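Local coordinates for protein putative phosphosugar isomerase (Clostridium difficile, PDB 3G68) that probably binds a phosphorylated sugar through paired SIS domains and may act as an isomerase, as in the sugar-isomerising part of glucosamine-6-phosphate synthase, at residues S208-I213 with S256-F261; N252-D257 with S279-N284; F261-G266 with N313-I318. All blocks are in the same frame, centred on the assembly; numbering follows the deposited sequence.

In the fold
All three interactions lie on the same side of the chain's centre, around the parallel sheet ordered 238-242, 210-215, 258-264, 284-289, 299-300. Strand 258-264 links them: interaction 1 pairs its first half with strand 210-215, and interaction 3, centred about 15 Å away and sharing Phe261, covers its second half with the turn before helix 316-324 and its first residues. Interaction 2, centred about 8 Å from interaction 1, joins the loops leading into strands 258-264 and 284-289. Along the chain interaction 1 closes before interaction 3 opens, while the segments of interactions 2 and 3, whose centres are about 20 Å apart, alternate. One central strand is secured at its entry, along one edge and on one face.

Interaction 1: S208-I213 with S256-F261; sequences SKEIRI and SDSTIF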
ATOM      1  N   SER B 208      23.955 -46.767  30.181  1.00  8.62           N
ATOM      2  CA  SER B 208      24.340 -47.665  29.066  1.00  9.73           C
ATOM      3  C   SER B 208      25.501 -48.583  29.463  1.00  8.99           C
ATOM      4  O   SER B 208      26.506 -48.131  29.992  1.00  8.74           O
ATOM      5  CB  SER B 208      24.748 -46.898  27.809  1.00  9.84           C
ATOM      6  OG  SER B 208      23.767 -46.000  27.332  1.00  8.00           O
ATOM      7  N   LYS B 209      25.295 -49.874  29.255  1.00  8.67           N
ATOM      8  CA  LYS B 209      26.262 -50.928  29.550  1.00  8.10           C
ATOM      9  C   LYS B 209      26.864 -51.494  28.251  1.00  8.15           C
ATOM     10  O   LYS B 209      28.039 -51.783  28.229  1.00  5.43           O
ATOM     11  CB  LYS B 209      25.589 -52.052  30.319  1.00 10.88           C
ATOM     12  CG  LYS B 209      25.180 -51.652  31.750  1.00 14.40           C
ATOM     13  CD  LYS B 209      24.413 -52.734  32.445  1.00 20.79           C
ATOM     14  CE  LYS B 209      24.033 -52.310  33.869  1.00 28.37           C
ATOM     15  NZ  LYS B 209      23.321 -50.986  33.894  1.00 34.56           N
ATOM     16  N   GLU B 210      26.035 -51.707  27.225  1.00  6.16           N
ATOM     17  CA  GLU B 210      26.509 -52.162  25.903  1.00  7.94           C
ATOM     18  C   GLU B 210      25.457 -51.818  24.894  1.00  7.10           C
ATOM     19  O   GLU B 210      24.233 -51.960  25.166  1.00  8.09           O
ATOM     20  CB  GLU B 210      26.894 -53.648  25.909  1.00 10.27           C
ATOM     21  CG  GLU B 210      25.826 -54.634  26.295  1.00 11.87           C
ATOM     22  CD  GLU B 210      25.033 -55.166  25.125  1.00 15.54           C
ATOM     23  OE1 GLU B 210      25.222 -54.650  24.011  1.00 13.36           O
ATOM     24  OE2 GLU B 210      24.208 -56.128  25.334  1.00 12.45           O
ATOM     25  N   ILE B 211      25.909 -51.361  23.741  1.00  8.19           N
ATOM     26  CA  ILE B 211      25.008 -50.854  22.720  1.00  7.25           C
ATOM     27  C   ILE B 211      25.184 -51.541  21.373  1.00  7.69           C
ATOM     28  O   ILE B 211      26.287 -51.901  20.983  1.00  7.75           O
ATOM     29  CB  ILE B 211      25.273 -49.332  22.493  1.00  7.74           C
ATOM     30  CG1 ILE B 211      25.101 -48.521  23.786  1.00  7.23           C
ATOM     31  CG2 ILE B 211      24.332 -48.766  21.399  1.00  5.20           C
ATOM     32  CD1 ILE B 211      25.641 -47.088  23.725  1.00  6.36           C
ATOM     33  N   ARG B 212      24.084 -51.695  20.651  1.00  7.60           N
ATOM     34  CA  ARG B 212      24.102 -52.153  19.280  1.00  7.99           C
ATOM     35  C   ARG B 212      23.233 -51.177  18.472  1.00  9.35           C
ATOM     36  O   ARG B 212      22.247 -50.679  18.983  1.00 10.40           O
ATOM     37  CB  ARG B 212      23.601 -53.600  19.154  1.00  7.11           C
ATOM     38  CG  ARG B 212      24.582 -54.572  19.748  1.00 11.03           C
ATOM     39  CD  ARG B 212      24.160 -55.993  19.440  1.00 11.29           C
ATOM     40  NE  ARG B 212      25.086 -56.939  20.034  1.00  9.34           N
ATOM     41  CZ  ARG B 212      25.015 -57.374  21.276  1.00  6.59           C
ATOM     42  NH1 ARG B 212      24.025 -57.001  22.094  1.00 13.97           N
ATOM     43  NH2 ARG B 212      25.939 -58.224  21.716  1.00 12.26           N
ATOM     44  N   ILE B 213      23.658 -50.828  17.272  1.00  9.33           N
ATOM     45  CA  ILE B 213      22.888 -49.938  16.386  1.00 10.08           C
ATOM     46  C   ILE B 213      22.479 -50.812  15.200  1.00 10.19           C
ATOM     47  O   ILE B 213      23.308 -51.563  14.672  1.00  9.56           O
ATOM     48  CB  ILE B 213      23.704 -48.730  15.879  1.00 11.28           C
ATOM     49  CG1 ILE B 213      24.285 -47.952  17.052  1.00 11.28           C
ATOM     50  CG2 ILE B 213      22.818 -47.805  15.006  1.00  6.91           C
ATOM     51  CD1 ILE B 213      25.239 -46.817  16.607  1.00 12.87           C
ATOM     52  N   SER B 256      18.492 -58.091  28.973  1.00 12.62           N
ATOM     53  CA  SER B 256      17.838 -56.910  29.536  1.00 13.63           C
ATOM     54  C   SER B 256      18.790 -55.731  29.794  1.00 11.95           C
ATOM     55  O   SER B 256      18.346 -54.580  30.017  1.00 12.76           O
ATOM     56  CB  SER B 256      17.046 -57.292  30.793  1.00 15.63           C
ATOM     57  OG  SER B 256      17.966 -57.539  31.826  1.00 16.10           O
ATOM     58  N   ASP B 257      20.081 -56.004  29.817  1.00 13.08           N
ATOM     59  CA  ASP B 257      21.098 -54.948  29.939  1.00 14.16           C
ATOM     60  C   ASP B 257      21.572 -54.379  28.579  1.00 14.15           C
ATOM     61  O   ASP B 257      22.468 -53.511  28.565  1.00 11.76           O
ATOM     62  CB  ASP B 257      22.330 -55.463  30.706  1.00 15.68           C
ATOM     63  CG  ASP B 257      22.137 -55.542  32.224  1.00 21.91           C
ATOM     64  OD1 ASP B 257      21.218 -54.906  32.811  1.00 25.77           O
ATOM     65  OD2 ASP B 257      22.980 -56.231  32.831  1.00 26.34           O
ATOM     66  N   SER B 258      21.019 -54.861  27.455  1.00 12.09           N
ATOM     67  CA  SER B 258      21.382 -54.376  26.128  1.00 10.47           C
ATOM     68  C   SER B 258      20.628 -53.078  25.796  1.00 12.32           C
ATOM     69  O   SER B 258      19.413 -52.946  26.111  1.00 13.54           O
ATOM     70  CB  SER B 258      20.975 -55.388  25.033  1.00 10.77           C
ATOM     71  OG  SER B 258      21.579 -56.661  25.222  1.00 10.36           O
ATOM     72  N   THR B 259      21.343 -52.158  25.159  1.00 10.56           N
ATOM     73  CA  THR B 259      20.792 -50.939  24.588  1.00 10.24           C
ATOM     74  C   THR B 259      20.856 -51.094  23.075  1.00  9.75           C
ATOM     75  O   THR B 259      21.916 -51.483  22.518  1.00  9.95           O
ATOM     76  CB  THR B 259      21.549 -49.711  25.033  1.00 10.04           C
ATOM     77  OG1 THR B 259      21.427 -49.570  26.460  1.00 10.49           O
ATOM     78  CG2 THR B 259      20.976 -48.443  24.338  1.00  8.61           C
ATOM     79  N   ILE B 260      19.755 -50.746  22.409  1.00 10.83           N
ATOM     80  CA  ILE B 260      19.666 -50.830  20.936  0.50  9.50           C
ATOM     81  C   ILE B 260      19.072 -49.559  20.359  1.00  9.08           C
ATOM     82  O   ILE B 260      18.043 -49.059  20.826  1.00  9.48           O
ATOM     83  CB  ILE B 260      18.822 -52.022  20.368  0.50  9.04           C
ATOM     84  CG1 ILE B 260      19.202 -53.349  21.011  0.50 10.97           C
ATOM     85  CG2 ILE B 260      19.022 -52.140  18.849  0.50  8.89           C
ATOM     86  CD1 ILE B 260      18.593 -53.543  22.334  0.50 10.80           C
ATOM     87  N   PHE B 261      19.773 -49.022  19.348  1.00  8.58           N
ATOM     88  CA  PHE B 261      19.341 -47.851  18.589  1.00  9.59           C
ATOM     89  C   PHE B 261      18.967 -48.381  17.213  1.00 10.41           C
ATOM     90  O   PHE B 261      19.789 -49.075  16.581  1.00  9.91           O
ATOM     91  CB  PHE B 261      20.431 -46.807  18.446  1.00  9.42           C
ATOM     92  CG  PHE B 261      20.749 -46.134  19.712  1.00  8.01           C
ATOM     93  CD1 PHE B 261      19.927 -45.112  20.179  1.00  9.30           C
ATOM     94  CD2 PHE B 261      21.826 -46.533  20.478  1.00  9.01           C
ATOM     95  CE1 PHE B 261      20.178 -44.483  21.372  1.00 11.47           C
ATOM     96  CE2 PHE B 261      22.111 -45.884  21.694  1.00 16.49           C
ATOM     97  CZ  PHE B 261      21.285 -44.857  22.137  1.00 13.46           C
TER
HETATM   98  O   HOH W   1      21.063 -47.048  27.326  1.00 22.30           O
HETATM   99  O   HOH W   2      22.972 -50.902  28.215  1.00 11.85           O
HETATM  100  O   HOH W   3      22.906 -54.261  22.696  1.00 11.35           O
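Thr259 N donates to Glu210 O at 2.9 Å, Arg212 N to Thr259 O and Phe261 N to Arg212 O, a parallel ladder that sets the axes of strands 210-213 and 258-261 4.7 Å apart at 26°. Short CA-H...O contacts fill in between these bonds, as from Ile211 CA to Thr259 O at 3.2 Å. On one face of the sheet Ile211 and Thr259 stand side by side, pointing the same way, and Ile211 CG2 meets the edge of the Phe261 ring at CD2, 3.5 Å away. Beta-branched and aromatic residues suit this buried layer, where Ile213 also packs against helix 220-234. These are two neighbouring strands of the parallel alpha-beta-alpha sandwich of a SIS domain; strand 210-215 has strand 238-242 on its other flank. The opposite face is polar at its start. Glu210 has CG between its backbone N and carbonyl carbon (chi1 59°) and bends again at chi2, bringing its carboxylate nearer the neighbouring strand. There Ser258 OG donates to Glu210 OE2 at 2.7 Å, from the syn side but tilted out of the carboxylate plane, while the same hydroxyl is bonded to Asn255 N. Arg212, extended from CG to NE, forms a salt bridge from NH1 to Glu210 OE1 at 3.3 Å, and a water links that oxygen to Thr259 O. Two further waters meet at Thr259 OG1: one leads to Ser208 OG, itself bonded to Leu205 O, the other to Lys209 N and Asp257 O. At the exposed end the Lys209 chain lies against the Asp257 carboxylate, Lys209 CD 3.6 Å from Asp257 CG.

Interaction 2: N252-D257 with S279-N284; sequences NAINSD and SGWTEN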
ATOM      1  N   ASN B 252      20.793 -63.476  19.367  1.00 11.72           N
ATOM      2  CA  ASN B 252      21.136 -64.436  20.421  1.00 11.01           C
ATOM      3  C   ASN B 252      21.773 -63.763  21.622  1.00 10.55           C
ATOM      4  O   ASN B 252      21.636 -64.270  22.717  1.00 12.00           O
ATOM      5  CB  ASN B 252      22.093 -65.529  19.925  1.00 12.80           C
ATOM      6  CG  ASN B 252      21.460 -66.482  18.957  1.00 13.56           C
ATOM      7  OD1 ASN B 252      21.769 -66.498  17.762  1.00 17.83           O
ATOM      8  ND2 ASN B 252      20.539 -67.255  19.449  1.00 12.77           N
ATOM      9  N   ALA B 253      22.512 -62.656  21.412  1.00 10.27           N
ATOM     10  CA  ALA B 253      23.211 -61.983  22.500  1.00  8.34           C
ATOM     11  C   ALA B 253      22.425 -60.849  23.177  1.00 12.07           C
ATOM     12  O   ALA B 253      22.964 -60.203  24.075  1.00 12.37           O
ATOM     13  CB  ALA B 253      24.588 -61.443  22.004  1.00  9.07           C
ATOM     14  N   ILE B 254      21.164 -60.636  22.823  1.00 10.98           N
ATOM     15  CA  ILE B 254      20.385 -59.532  23.416  1.00 10.55           C
ATOM     16  C   ILE B 254      19.855 -59.967  24.781  1.00 12.40           C
ATOM     17  O   ILE B 254      19.325 -61.099  24.936  1.00 12.12           O
ATOM     18  CB  ILE B 254      19.263 -59.070  22.471  1.00  8.75           C
ATOM     19  CG1 ILE B 254      19.843 -58.553  21.137  1.00 10.36           C
ATOM     20  CG2 ILE B 254      18.338 -58.021  23.121  1.00  8.96           C
ATOM     21  CD1 ILE B 254      20.880 -57.382  21.191  1.00  9.09           C
ATOM     22  N   ASN B 255      20.027 -59.097  25.782  1.00 10.25           N
ATOM     23  CA  ASN B 255      19.501 -59.345  27.130  1.00 12.61           C
ATOM     24  C   ASN B 255      18.999 -58.044  27.741  1.00 12.71           C
ATOM     25  O   ASN B 255      19.042 -56.995  27.074  1.00 10.89           O
ATOM     26  CB  ASN B 255      20.517 -60.092  28.004  1.00 14.13           C
ATOM     27  CG  ASN B 255      21.794 -59.344  28.147  1.00 17.16           C
ATOM     28  OD1 ASN B 255      21.775 -58.220  28.604  1.00 17.44           O
ATOM     29  ND2 ASN B 255      22.924 -59.962  27.743  1.00 14.70           N
ATOM     30  N   SER B 256      18.492 -58.091  28.973  1.00 12.62           N
ATOM     31  CA  SER B 256      17.838 -56.910  29.536  1.00 13.63           C
ATOM     32  C   SER B 256      18.790 -55.731  29.794  1.00 11.95           C
ATOM     33  O   SER B 256      18.346 -54.580  30.017  1.00 12.76           O
ATOM     34  CB  SER B 256      17.046 -57.292  30.793  1.00 15.63           C
ATOM     35  OG  SER B 256      17.966 -57.539  31.826  1.00 16.10           O
ATOM     36  N   ASP B 257      20.081 -56.004  29.817  1.00 13.08           N
ATOM     37  CA  ASP B 257      21.098 -54.948  29.939  1.00 14.16           C
ATOM     38  C   ASP B 257      21.572 -54.379  28.579  1.00 14.15           C
ATOM     39  O   ASP B 257      22.468 -53.511  28.565  1.00 11.76           O
ATOM     40  CB  ASP B 257      22.330 -55.463  30.706  1.00 15.68           C
ATOM     41  CG  ASP B 257      22.137 -55.542  32.224  1.00 21.91           C
ATOM     42  OD1 ASP B 257      21.218 -54.906  32.811  1.00 25.77           O
ATOM     43  OD2 ASP B 257      22.980 -56.231  32.831  1.00 26.34           O
ATOM     44  N   SER B 279      11.850 -55.390  22.276  1.00 16.45           N
ATOM     45  CA  SER B 279      11.315 -54.689  23.457  1.00 18.21           C
ATOM     46  C   SER B 279      10.809 -55.662  24.517  1.00 19.45           C
ATOM     47  O   SER B 279      10.650 -55.296  25.675  1.00 21.64           O
ATOM     48  CB  SER B 279      10.282 -53.624  23.064  1.00 18.52           C
ATOM     49  OG  SER B 279      10.902 -52.642  22.231  1.00 16.66           O
ATOM     50  N   GLY B 280      10.569 -56.902  24.115  1.00 20.31           N
ATOM     51  CA  GLY B 280      10.237 -57.975  25.031  1.00 18.71           C
ATOM     52  C   GLY B 280      11.461 -58.472  25.791  1.00 16.61           C
ATOM     53  O   GLY B 280      11.288 -59.104  26.822  1.00 16.55           O
ATOM     54  N   TRP B 281      12.677 -58.236  25.289  1.00 15.16           N
ATOM     55  CA  TRP B 281      13.931 -58.654  25.956  1.00 14.58           C
ATOM     56  C   TRP B 281      14.659 -57.532  26.711  1.00 14.67           C
ATOM     57  O   TRP B 281      15.398 -57.815  27.658  1.00 13.64           O
ATOM     58  CB  TRP B 281      14.918 -59.294  24.974  1.00 15.53           C
ATOM     59  CG  TRP B 281      14.385 -60.507  24.211  1.00 20.41           C
ATOM     60  CD1 TRP B 281      13.478 -61.416  24.663  1.00 26.82           C
ATOM     61  CD2 TRP B 281      14.840 -61.003  22.944  1.00 16.96           C
ATOM     62  NE1 TRP B 281      13.282 -62.404  23.731  1.00 25.15           N
ATOM     63  CE2 TRP B 281      14.098 -62.175  22.662  1.00 22.47           C
ATOM     64  CE3 TRP B 281      15.747 -60.540  21.992  1.00 18.13           C
ATOM     65  CZ2 TRP B 281      14.266 -62.915  21.476  1.00 18.58           C
ATOM     66  CZ3 TRP B 281      15.919 -61.270  20.818  1.00 20.00           C
ATOM     67  CH2 TRP B 281      15.168 -62.445  20.567  1.00 20.15           C
ATOM     68  N   THR B 282      14.476 -56.285  26.276  1.00 12.29           N
ATOM     69  CA  THR B 282      15.109 -55.117  26.902  1.00 12.37           C
ATOM     70  C   THR B 282      14.219 -53.888  26.787  1.00 11.75           C
ATOM     71  O   THR B 282      13.502 -53.718  25.781  1.00 11.97           O
ATOM     72  CB  THR B 282      16.519 -54.805  26.286  1.00 13.45           C
ATOM     73  OG1 THR B 282      17.030 -53.567  26.813  1.00 11.02           O
ATOM     74  CG2 THR B 282      16.465 -54.735  24.770  1.00 12.59           C
ATOM     75  N   GLU B 283      14.274 -53.064  27.833  1.00 11.02           N
ATOM     76  CA  GLU B 283      13.517 -51.820  27.905  0.50 13.16           C
ATOM     77  C   GLU B 283      14.317 -50.659  27.278  1.00 12.77           C
ATOM     78  O   GLU B 283      13.851 -49.508  27.241  1.00 14.34           O
ATOM     79  CB  GLU B 283      13.123 -51.538  29.371  0.50 12.73           C
ATOM     80  CG  GLU B 283      12.246 -52.661  29.965  0.50 15.94           C
ATOM     81  CD  GLU B 283      11.716 -52.386  31.366  0.50 16.07           C
ATOM     82  OE1 GLU B 283      10.895 -53.215  31.857  0.50 24.13           O
ATOM     83  OE2 GLU B 283      12.104 -51.371  31.975  0.50 24.07           O
ATOM     84  N   ASN B 284      15.513 -50.961  26.763  1.00 12.21           N
ATOM     85  CA  ASN B 284      16.409 -49.969  26.179  1.00 10.65           C
ATOM     86  C   ASN B 284      16.465 -49.963  24.665  1.00 10.12           C
ATOM     87  O   ASN B 284      17.564 -49.947  24.082  1.00  9.80           O
ATOM     88  CB  ASN B 284      17.815 -50.200  26.772  1.00 11.66           C
ATOM     89  CG  ASN B 284      17.780 -50.313  28.268  1.00 17.27           C
ATOM     90  OD1 ASN B 284      17.202 -49.463  28.945  1.00 17.94           O
ATOM     91  ND2 ASN B 284      18.350 -51.391  28.799  1.00 25.23           N
TER
HETATM   92  O   HOH W   4      15.840 -53.757  30.182  1.00 14.51           O
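Two turns built on side chains, an Asx turn at Asn255 and an ST turn at Thr282, meet where the loops enter adjacent parallel strands of the SIS-domain sheet, and Asn255 O comes within 3.4 Å of Thr282 CB. The loop 252-257 leads from helix 243-250 into strand 258-264; its partner leads from helix 271-279 into strand 284-289. In the first turn Asn255 OD1 accepts from Asp257 N in the carbonyl plane, a short reach that the asparagine amide is well suited to make. In the second, Thr282 has OG1 opposite its own backbone N (chi1 173°), where it accepts from Asn284 N at 3.0 Å and is also bonded to Ser258 O of the adjoining strand. One hydroxyl therefore shapes its own loop and holds it to the next strand, while the threonine methyl lies near Ile254 CG2. No direct hydrogen bond joins the two loops. Their backbones touch instead through Ser256 CA, which lies 3.2 Å from Trp281 O. Asn284 ND2 is close to Ser256 O but badly angled for bonding, and is hydrogen-bonded to Ser258 O. The outer part of the contact is apolar: the side chains of Ile254 and Trp281 cross at about a right angle, with Ile254 CG2 against the indole edge at CE3, 3.8 Å away. The broad indole lies at the surface, where it also touches Tyr251, whereas the far end of Ile254 leads away to Arg212, where CD1 lies close to NH1. Water completes the polar join, donating to Ser256 O at 2.6 Å and accepting from Glu283 N at 2.9 Å.

Interaction 3: F261-G266 with N313-I318; sequences FILDTG and NFIVPI
Phe314 reaches across to the end of strand 258-264 and fits between Leu263 and Thr265, covering part of one face of the SIS-domain parallel sheet where helix 316-324 begins. Its ring is the main bump of the contact. CE1 packs on Leu263 CB at 3.9 Å, CE2 on Thr265 CG2 at 3.7 Å, and between them CZ points at the strand backbone, with Asp264 O in the plane of the ring at its edge, 3.5 Å away. A flat, rigid side chain suits this narrow hollow, and its chi1 of -127°, away from the staggered positions, suggests that the fit sets the torsion. Leu263 in turn runs past the ring in the opposite direction, and its branch CD1 abuts Ile315 CG2 at 4.1 Å. Farther back along the strand, Ile318 supplies a second knob: its terminal CD1 sits over one face of the Phe261 ring, 4.1 Å from the centroid and 18° from the ring normal, a CH-pi contact. The slender end of the isoleucine can settle on the flat aromatic, and helix 220-234 borders the same packing through Ala226 and Leu230. A type I turn from Asn313 to Val316 presents Phe314 and Ile315 to the strand before the helix starts. Val316 and Pro317 pack on helix 187-200, proline suiting a first helical turn, where a backbone N-H has no carbonyl of an earlier turn to bond. An Asx turn leads the chain off the strand at Asp264: Gly266 N donates to Asp264 OD1 at 3.0 Å from above the carboxylate plane.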
ATOM      1  N   PHE B 261      19.773 -49.022  19.348  1.00  8.58           N
ATOM      2  CA  PHE B 261      19.341 -47.851  18.589  1.00  9.59           C
ATOM      3  C   PHE B 261      18.967 -48.381  17.213  1.00 10.41           C
ATOM      4  O   PHE B 261      19.789 -49.075  16.581  1.00  9.91           O
ATOM      5  CB  PHE B 261      20.431 -46.807  18.446  1.00  9.42           C
ATOM      6  CG  PHE B 261      20.749 -46.134  19.712  1.00  8.01           C
ATOM      7  CD1 PHE B 261      19.927 -45.112  20.179  1.00  9.30           C
ATOM      8  CD2 PHE B 261      21.826 -46.533  20.478  1.00  9.01           C
ATOM      9  CE1 PHE B 261      20.178 -44.483  21.372  1.00 11.47           C
ATOM     10  CE2 PHE B 261      22.111 -45.884  21.694  1.00 16.49           C
ATOM     11  CZ  PHE B 261      21.285 -44.857  22.137  1.00 13.46           C
ATOM     12  N   ILE B 262      17.731 -48.108  16.790  1.00  9.84           N
ATOM     13  CA  ILE B 262      17.255 -48.493  15.457  1.00 11.50           C
ATOM     14  C   ILE B 262      17.127 -47.220  14.609  1.00 11.63           C
ATOM     15  O   ILE B 262      16.365 -46.310  14.939  1.00 12.18           O
ATOM     16  CB  ILE B 262      15.935 -49.295  15.504  1.00 11.69           C
ATOM     17  CG1 ILE B 262      16.169 -50.597  16.323  1.00 16.44           C
ATOM     18  CG2 ILE B 262      15.478 -49.650  14.075  1.00 13.73           C
ATOM     19  CD1 ILE B 262      15.012 -51.613  16.342  1.00 16.34           C
ATOM     20  N   LEU B 263      17.915 -47.165  13.540  1.00 12.02           N
ATOM     21  CA  LEU B 263      17.913 -46.050  12.589  1.00 11.59           C
ATOM     22  C   LEU B 263      16.950 -46.502  11.492  1.00 12.68           C
ATOM     23  O   LEU B 263      17.307 -47.303  10.637  1.00 12.69           O
ATOM     24  CB  LEU B 263      19.330 -45.831  12.061  1.00  9.82           C
ATOM     25  CG  LEU B 263      20.412 -45.549  13.117  1.00 10.39           C
ATOM     26  CD1 LEU B 263      21.774 -45.272  12.405  1.00  9.19           C
ATOM     27  CD2 LEU B 263      19.997 -44.376  13.974  1.00 10.63           C
ATOM     28  N   ASP B 264      15.711 -46.034  11.586  1.00 14.25           N
ATOM     29  CA  ASP B 264      14.619 -46.478  10.726  1.00 15.35           C
ATOM     30  C   ASP B 264      14.414 -45.535   9.531  1.00 14.33           C
ATOM     31  O   ASP B 264      13.813 -44.461   9.647  1.00 13.32           O
ATOM     32  CB  ASP B 264      13.338 -46.637  11.555  1.00 16.43           C
ATOM     33  CG  ASP B 264      12.126 -47.033  10.707  1.00 17.86           C
ATOM     34  OD1 ASP B 264      12.304 -47.545   9.579  1.00 18.98           O
ATOM     35  OD2 ASP B 264      10.994 -46.815  11.178  1.00 22.19           O
ATOM     36  N   THR B 265      14.878 -45.975   8.365  1.00 16.02           N
ATOM     37  CA  THR B 265      14.772 -45.152   7.137  1.00 15.62           C
ATOM     38  C   THR B 265      13.434 -45.267   6.405  1.00 17.20           C
ATOM     39  O   THR B 265      13.234 -44.596   5.385  1.00 16.78           O
ATOM     40  CB  THR B 265      15.899 -45.447   6.145  1.00 14.31           C
ATOM     41  OG1 THR B 265      15.738 -46.764   5.620  1.00 14.33           O
ATOM     42  CG2 THR B 265      17.276 -45.286   6.801  1.00 12.46           C
ATOM     43  N   GLY B 266      12.527 -46.086   6.927  1.00 17.30           N
ATOM     44  CA  GLY B 266      11.211 -46.239   6.355  1.00 20.26           C
ATOM     45  C   GLY B 266      11.130 -47.182   5.160  1.00 20.40           C
ATOM     46  O   GLY B 266      10.066 -47.290   4.565  1.00 21.47           O
ATOM     47  N   ASN B 313      21.928 -36.060   7.890  1.00  8.90           N
ATOM     48  CA  ASN B 313      21.138 -35.870   9.088  1.00 10.12           C
ATOM     49  C   ASN B 313      21.017 -37.052  10.031  1.00 10.11           C
ATOM     50  O   ASN B 313      20.857 -36.830  11.216  1.00  9.63           O
ATOM     51  CB  ASN B 313      19.688 -35.542   8.709  1.00  9.40           C
ATOM     52  CG  ASN B 313      19.532 -34.289   7.850  1.00 10.40           C
ATOM     53  OD1 ASN B 313      18.550 -34.196   7.129  1.00 13.43           O
ATOM     54  ND2 ASN B 313      20.456 -33.324   7.944  1.00  9.53           N
ATOM     55  N   PHE B 314      21.075 -38.291   9.534  1.00  9.66           N
ATOM     56  CA  PHE B 314      20.621 -39.435  10.353  1.00  9.89           C
ATOM     57  C   PHE B 314      21.322 -39.695  11.679  1.00  8.81           C
ATOM     58  O   PHE B 314      20.650 -39.981  12.680  1.00  8.21           O
ATOM     59  CB  PHE B 314      20.560 -40.751   9.562  1.00 12.12           C
ATOM     60  CG  PHE B 314      19.240 -41.419   9.671  1.00 10.54           C
ATOM     61  CD1 PHE B 314      18.781 -41.884  10.891  1.00 12.97           C
ATOM     62  CD2 PHE B 314      18.414 -41.526   8.547  1.00 14.90           C
ATOM     63  CE1 PHE B 314      17.511 -42.495  10.988  1.00 14.15           C
ATOM     64  CE2 PHE B 314      17.168 -42.085   8.640  1.00 15.95           C
ATOM     65  CZ  PHE B 314      16.709 -42.562   9.866  1.00 14.61           C
ATOM     66  N   ILE B 315      22.645 -39.590  11.707  1.00  8.66           N
ATOM     67  CA  ILE B 315      23.383 -39.913  12.917  1.00  7.24           C
ATOM     68  C   ILE B 315      23.692 -38.719  13.826  1.00  6.94           C
ATOM     69  O   ILE B 315      24.344 -38.887  14.857  1.00  6.54           O
ATOM     70  CB  ILE B 315      24.643 -40.783  12.657  1.00  9.06           C
ATOM     71  CG1 ILE B 315      25.719 -40.063  11.870  1.00  6.32           C
ATOM     72  CG2 ILE B 315      24.278 -42.079  11.944  1.00  5.50           C
ATOM     73  CD1 ILE B 315      27.046 -40.856  11.896  1.00  8.64           C
ATOM     74  N   VAL B 316      23.203 -37.529  13.468  1.00  7.36           N
ATOM     75  CA  VAL B 316      23.341 -36.337  14.349  1.00  6.54           C
ATOM     76  C   VAL B 316      22.992 -36.668  15.814  1.00  7.17           C
ATOM     77  O   VAL B 316      23.773 -36.332  16.709  1.00  6.94           O
ATOM     78  CB  VAL B 316      22.529 -35.120  13.811  1.00  5.84           C
ATOM     79  CG1 VAL B 316      22.433 -33.977  14.828  1.00  5.55           C
ATOM     80  CG2 VAL B 316      23.173 -34.610  12.571  1.00  4.29           C
ATOM     81  N   PRO B 317      21.824 -37.301  16.071  1.00  7.16           N
ATOM     82  CA  PRO B 317      21.478 -37.670  17.458  1.00  8.25           C
ATOM     83  C   PRO B 317      22.489 -38.529  18.186  1.00  8.85           C
ATOM     84  O   PRO B 317      22.715 -38.334  19.376  1.00 10.28           O
ATOM     85  CB  PRO B 317      20.140 -38.405  17.314  1.00  8.27           C
ATOM     86  CG  PRO B 317      19.931 -38.563  15.867  1.00  7.79           C
ATOM     87  CD  PRO B 317      20.683 -37.550  15.169  1.00  7.57           C
ATOM     88  N   ILE B 318      23.106 -39.466  17.465  1.00  7.48           N
ATOM     89  CA  ILE B 318      24.051 -40.379  18.063  1.00  7.02           C
ATOM     90  C   ILE B 318      25.346 -39.617  18.357  1.00  7.20           C
ATOM     91  O   ILE B 318      25.903 -39.772  19.433  1.00  7.80           O
ATOM     92  CB  ILE B 318      24.354 -41.630  17.175  1.00  7.64           C
ATOM     93  CG1 ILE B 318      23.072 -42.403  16.864  1.00 10.92           C
ATOM     94  CG2 ILE B 318      25.317 -42.545  17.918  1.00  8.65           C
ATOM     95  CD1 ILE B 318      22.387 -42.890  18.079  1.00 11.61           C
TER